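Local atomic coordinates of sugar kinase (Agrobacterium tumefaciens, PDB entry 2RBC), a protein that probably phosphorylates a sugar at the expense of ATP, as a ribokinase-like member of the pfkB carbohydrate kinase family. Residues G275-G280 with V301-K306; V76-G81 with A316-E321. One frame throughout, in Å; residues are numbered along the deposited sequence.

Overall arrangement
Both interactions involve the helical part of one kinase domain. Interaction 1 is the deeper: it pairs two consecutive antiparallel helices, 274-287 and 292-307, near the centre of the chain through apolar packing, with no hydrogen bond between the segments. Interaction 2 is partly buried and joins distant parts of the sequence, the end of helix 68-78 and the approach to helix 319-330. Here polar bonds of two arginines do much of the work, with selenomethionine Met79 as the apolar inner side. Their centres lie about 10 Å apart and they touch directly: Lys306 packs on Ala316, Leu305 on Pro317, and Val76 on Gly280. Residues 316-321 thus meet both helices 68-78 and 292-307.

Interaction 1: residues G275-G280 with V301-K306; sequences GDIFHG and VAAALK
Ile277 CG2 rests over the face of the peptide linking Ala302 and Ala303, the flat group engaged across the interface, 3.5 Å from Ala302 C, with Ala302 CB 3.8 Å from the same methyl. Phe278 meets Ala303 through its CB, 4.2 Å from Ala303 CB, and a bound 1,2-ethanediol lies close to the Phe278 side chain. Because CG2 takes the position opposite the backbone N of Ile277, CG1 (chi1 -84°) is left beside that N and lies 3.9 Å from Lys306 CG. The two chains cross at about a right angle, so the methylenes of Lys306 supply apolar surface. Beyond CD, the lysine bends away and carries NZ to the carbonyl oxygens of Asp270 and Gly312, which satisfy its buried ammonium. The local axes of 275-280 and 301-306 approach to 8.0 Å at 150°, a spacing consistent with the small alanines on the second helix. Ala75 of helix 68-78 and Ala316, in the loop before helix 319-330, also touch Ile277. The arrangement is an antiparallel helix hairpin of the ribokinase-like fold, whose first helix begins at the end of the DTLAAGD sequence, a form of the pfkB-family signature, and whose Lys306 holds the start of that signature.

Interaction 2: residues V76-G81 with A316-E321; sequences VHRMGG and APTREE. With SO4 (sulfate ion), chain D.
Arg78 turns its guanidinium side-on to Ala316, so that NE and NH2 both donate to Ala316 O, at 3.0 and 3.1 Å. The oxygen lies close to the guanidinium plane, but the two donors reach it differently: NH2 in the carbonyl plane, NE from above it. Bends at chi2 and chi3 (-72° and -74°) carry the arginine across the incoming chain, from Pro317 O beside its CB to Ala316 O beside NE. Thr318 CG2 packs over one guanidinium face, 3.4 Å from NH2, and a sulfate ion, probably from the crystallisation liquor, lies at the edge, with O1 2.9 Å from Arg78 NH2. Two helix ends meet here. Gly80, with positive phi, is the C-prime residue of a Schellman motif ending helix 68-78, whereas Thr318 and Glu321 form a capping box that starts helix 319-330. Between them, Arg319 N gives a weak bond to Arg78 O, which also accepts from a water. Arg319 and selenomethionine Met79 cross at about a right angle, CE of Met79 3.8 Å from CD of Arg319. Arg319 NH1 donates to Met79 O at 2.9 Å, nearly in line with the C=O bond, while salt bridges to Glu323 and Glu288 hold NE and NH2.

Interaction 1: residues G275-G280 with V301-K306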
loop_
_atom_site.group_PDB
_atom_site.type_symbol
_atom_site.label_atom_id
_atom_site.label_comp_id
_atom_site.label_asym_id
_atom_site.label_seq_id
_atom_site.Cartn_x
_atom_site.Cartn_y
_atom_site.Cartn_z
ATOM N N GLY A 275 -5.892 21.557 -0.479
ATOM C CA GLY A 275 -4.894 22.631 -0.718
ATOM C C GLY A 275 -4.299 22.566 -2.102
ATOM O O GLY A 275 -4.107 23.576 -2.755
ATOM N N ASP A 276 -4.051 21.359 -2.583
ATOM C CA ASP A 276 -3.563 21.161 -3.951
ATOM C C ASP A 276 -4.550 21.605 -5.029
ATOM O O ASP A 276 -4.180 22.215 -6.045
ATOM C CB ASP A 276 -3.217 19.696 -4.187
ATOM C CG ASP A 276 -2.233 19.153 -3.158
ATOM O OD1 ASP A 276 -1.358 19.939 -2.741
ATOM O OD2 ASP A 276 -2.330 17.960 -2.784
ATOM N N ILE A 277 -5.813 21.289 -4.823
ATOM C CA ILE A 277 -6.825 21.754 -5.753
ATOM C C ILE A 277 -6.857 23.280 -5.719
ATOM O O ILE A 277 -6.996 23.923 -6.770
ATOM C CB ILE A 277 -8.210 21.117 -5.455
ATOM C CG1 ILE A 277 -8.358 19.733 -6.113
ATOM C CG2 ILE A 277 -9.361 22.027 -5.964
ATOM C CD1 ILE A 277 -7.162 18.721 -5.989
ATOM N N PHE A 278 -6.767 23.861 -4.521
ATOM C CA PHE A 278 -6.683 25.314 -4.358
ATOM C C PHE A 278 -5.524 25.880 -5.166
ATOM O O PHE A 278 -5.716 26.791 -5.937
ATOM C CB PHE A 278 -6.550 25.736 -2.865
ATOM C CG PHE A 278 -6.630 27.248 -2.608
ATOM C CD1 PHE A 278 -5.573 28.095 -2.943
ATOM C CD2 PHE A 278 -7.765 27.815 -1.996
ATOM C CE1 PHE A 278 -5.661 29.466 -2.728
ATOM C CE2 PHE A 278 -7.863 29.202 -1.758
ATOM C CZ PHE A 278 -6.819 30.024 -2.126
ATOM N N HIS A 279 -4.329 25.328 -4.980
ATOM C CA HIS A 279 -3.121 25.874 -5.622
ATOM C C HIS A 279 -3.140 25.802 -7.141
ATOM O O HIS A 279 -2.746 26.751 -7.832
ATOM C CB HIS A 279 -1.879 25.151 -5.088
ATOM C CG HIS A 279 -1.706 25.311 -3.617
ATOM N ND1 HIS A 279 -1.288 24.284 -2.805
ATOM C CD2 HIS A 279 -1.953 26.362 -2.800
ATOM C CE1 HIS A 279 -1.295 24.696 -1.541
ATOM N NE2 HIS A 279 -1.684 25.955 -1.512
ATOM N N GLY A 280 -3.585 24.673 -7.662
ATOM C CA GLY A 280 -3.671 24.483 -9.094
ATOM C C GLY A 280 -4.678 25.456 -9.695
ATOM O O GLY A 280 -4.412 26.025 -10.737
ATOM N N VAL A 301 -13.737 27.698 -3.712
ATOM C CA VAL A 301 -14.885 26.892 -4.055
ATOM C C VAL A 301 -14.471 25.544 -4.634
ATOM O O VAL A 301 -15.046 24.504 -4.291
ATOM C CB VAL A 301 -15.864 27.669 -5.018
ATOM C CG1 VAL A 301 -17.021 26.782 -5.490
ATOM C CG2 VAL A 301 -16.406 28.922 -4.288
ATOM N N ALA A 302 -13.477 25.555 -5.503
ATOM C CA ALA A 302 -12.973 24.320 -6.085
ATOM C C ALA A 302 -12.497 23.362 -4.998
ATOM O O ALA A 302 -12.850 22.171 -4.999
ATOM C CB ALA A 302 -11.859 24.610 -7.071
ATOM N N ALA A 303 -11.742 23.890 -4.051
ATOM C CA ALA A 303 -11.243 23.085 -2.921
ATOM C C ALA A 303 -12.378 22.537 -2.089
ATOM O O ALA A 303 -12.400 21.372 -1.762
ATOM C CB ALA A 303 -10.280 23.914 -2.054
ATOM N N ALA A 304 -13.364 23.380 -1.795
ATOM C CA ALA A 304 -14.576 22.986 -1.050
ATOM C C ALA A 304 -15.297 21.820 -1.732
ATOM O O ALA A 304 -15.628 20.813 -1.097
ATOM C CB ALA A 304 -15.524 24.216 -0.828
ATOM N N LEU A 305 -15.510 21.926 -3.035
ATOM C CA LEU A 305 -16.149 20.868 -3.775
ATOM C C LEU A 305 -15.395 19.561 -3.620
ATOM O O LEU A 305 -16.010 18.516 -3.334
ATOM C CB LEU A 305 -16.301 21.244 -5.257
ATOM C CG LEU A 305 -17.490 22.163 -5.583
ATOM C CD1 LEU A 305 -17.248 22.848 -6.935
ATOM C CD2 LEU A 305 -18.714 21.373 -5.684
ATOM N N LYS A 306 -14.077 19.618 -3.753
ATOM C CA LYS A 306 -13.277 18.406 -3.696
ATOM C C LYS A 306 -13.412 17.724 -2.334
ATOM O O LYS A 306 -13.323 16.500 -2.244
ATOM C CB LYS A 306 -11.817 18.732 -3.981
ATOM C CG LYS A 306 -10.877 17.532 -4.061
ATOM C CD LYS A 306 -9.781 17.635 -3.034
ATOM C CE LYS A 306 -10.266 17.360 -1.626
ATOM N NZ LYS A 306 -10.655 15.913 -1.419
#

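Interaction 2: residues V76-G81 with A316-E321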
loop_
_atom_site.group_PDB
_atom_site.type_symbol
_atom_site.label_atom_id
_atom_site.label_comp_id
_atom_site.label_asym_id
_atom_site.label_seq_id
_atom_site.Cartn_x
_atom_site.Cartn_y
_atom_site.Cartn_z
ATOM N N VAL A 76 -5.497 21.891 -12.455
ATOM C CA VAL A 76 -5.349 22.754 -13.626
ATOM C C VAL A 76 -6.137 22.194 -14.810
ATOM O O VAL A 76 -6.874 22.931 -15.465
ATOM C CB VAL A 76 -3.853 22.987 -14.014
ATOM C CG1 VAL A 76 -3.768 23.678 -15.418
ATOM C CG2 VAL A 76 -3.159 23.838 -12.938
ATOM N N HIS A 77 -5.951 20.905 -15.093
ATOM C CA HIS A 77 -6.673 20.220 -16.147
ATOM C C HIS A 77 -8.196 20.282 -15.953
ATOM O O HIS A 77 -8.940 20.683 -16.856
ATOM C CB HIS A 77 -6.232 18.756 -16.201
ATOM C CG HIS A 77 -7.151 17.888 -16.979
ATOM N ND1 HIS A 77 -7.273 17.976 -18.351
ATOM C CD2 HIS A 77 -7.986 16.904 -16.584
ATOM C CE1 HIS A 77 -8.153 17.077 -18.757
ATOM N NE2 HIS A 77 -8.606 16.425 -17.699
ATOM N N ARG A 78 -8.643 19.920 -14.762
ATOM C CA ARG A 78 -10.070 19.866 -14.474
ATOM C C ARG A 78 -10.717 21.240 -14.620
ATOM O O ARG A 78 -11.880 21.335 -15.016
ATOM C CB ARG A 78 -10.317 19.363 -13.072
ATOM C CG ARG A 78 -9.954 17.888 -12.867
ATOM C CD ARG A 78 -10.952 16.991 -13.559
ATOM N NE ARG A 78 -12.206 16.956 -12.810
ATOM C CZ ARG A 78 -13.317 16.367 -13.218
ATOM N NH1 ARG A 78 -13.380 15.795 -14.402
ATOM N NH2 ARG A 78 -14.402 16.398 -12.453
HETATM N N MSE A 79 -9.939 22.275 -14.308
HETATM C CA MSE A 79 -10.409 23.659 -14.345
HETATM C C MSE A 79 -10.247 24.343 -15.704
HETATM O O MSE A 79 -10.469 25.543 -15.826
HETATM C CB MSE A 79 -9.695 24.456 -13.285
HETATM C CG MSE A 79 -9.972 23.999 -11.866
HETATM SE SE MSE A 79 -11.869 24.113 -11.332
HETATM C CE MSE A 79 -11.927 26.009 -10.835
ATOM N N GLY A 80 -9.868 23.573 -16.713
ATOM C CA GLY A 80 -9.918 24.031 -18.096
ATOM C C GLY A 80 -8.580 24.484 -18.650
ATOM O O GLY A 80 -8.527 25.059 -19.730
ATOM N N GLY A 81 -7.507 24.297 -17.888
ATOM C CA GLY A 81 -6.171 24.623 -18.375
ATOM C C GLY A 81 -5.470 23.405 -18.909
ATOM O O GLY A 81 -6.047 22.297 -18.961
ATOM N N ALA A 316 -11.747 16.511 -7.499
ATOM C CA ALA A 316 -11.455 17.825 -8.089
ATOM C C ALA A 316 -12.586 18.147 -9.076
ATOM O O ALA A 316 -12.859 17.359 -9.960
ATOM C CB ALA A 316 -10.102 17.832 -8.781
ATOM N N PRO A 317 -13.287 19.273 -8.880
ATOM C CA PRO A 317 -14.393 19.599 -9.809
ATOM C C PRO A 317 -13.973 20.152 -11.158
ATOM O O PRO A 317 -12.849 20.622 -11.335
ATOM C CB PRO A 317 -15.165 20.675 -9.046
ATOM C CG PRO A 317 -14.147 21.375 -8.292
ATOM C CD PRO A 317 -13.174 20.291 -7.824
ATOM N N THR A 318 -14.913 20.105 -12.088
ATOM C CA THR A 318 -14.808 20.789 -13.346
ATOM C C THR A 318 -14.897 22.288 -13.139
ATOM O O THR A 318 -15.329 22.757 -12.073
ATOM C CB THR A 318 -15.869 20.307 -14.355
ATOM O OG1 THR A 318 -17.156 20.874 -14.051
ATOM C CG2 THR A 318 -15.915 18.773 -14.384
ATOM N N ARG A 319 -14.473 23.037 -14.166
ATOM C CA ARG A 319 -14.534 24.473 -14.127
ATOM C C ARG A 319 -16.005 24.925 -14.003
ATOM O O ARG A 319 -16.340 25.806 -13.201
ATOM C CB ARG A 319 -13.904 25.047 -15.395
ATOM C CG ARG A 319 -13.810 26.538 -15.476
ATOM C CD ARG A 319 -13.082 27.129 -14.253
ATOM N NE ARG A 319 -12.868 28.576 -14.352
ATOM C CZ ARG A 319 -11.760 29.127 -14.848
ATOM N NH1 ARG A 319 -10.777 28.364 -15.316
ATOM N NH2 ARG A 319 -11.632 30.443 -14.872
ATOM N N GLU A 320 -16.848 24.274 -14.797
ATOM C CA GLU A 320 -18.285 24.505 -14.835
ATOM C C GLU A 320 -18.945 24.288 -13.459
ATOM O O GLU A 320 -19.693 25.135 -12.973
ATOM C CB GLU A 320 -18.908 23.577 -15.875
ATOM C CG GLU A 320 -18.485 23.858 -17.343
ATOM C CD GLU A 320 -16.996 23.577 -17.644
ATOM O OE1 GLU A 320 -16.398 22.646 -17.013
ATOM O OE2 GLU A 320 -16.442 24.326 -18.507
ATOM N N GLU A 321 -18.630 23.166 -12.826
ATOM C CA GLU A 321 -19.154 22.839 -11.483
ATOM C C GLU A 321 -18.763 23.893 -10.469
ATOM O O GLU A 321 -19.601 24.314 -9.660
ATOM C CB GLU A 321 -18.697 21.464 -10.987
ATOM C CG GLU A 321 -19.374 20.341 -11.697
ATOM C CD GLU A 321 -18.741 18.996 -11.502
ATOM O OE1 GLU A 321 -17.617 18.855 -10.928
ATOM O OE2 GLU A 321 -19.401 18.035 -11.954
HETATM S S SO4 D . -16.461 14.217 -14.957
HETATM O O1 SO4 D . -16.482 14.832 -13.629
HETATM O O2 SO4 D . -15.277 13.367 -15.105
HETATM O O3 SO4 D . -17.602 13.310 -15.088
HETATM O O4 SO4 D . -16.515 15.282 -15.971
HETATM O O HOH W 1 -13.849 22.043 -17.279
#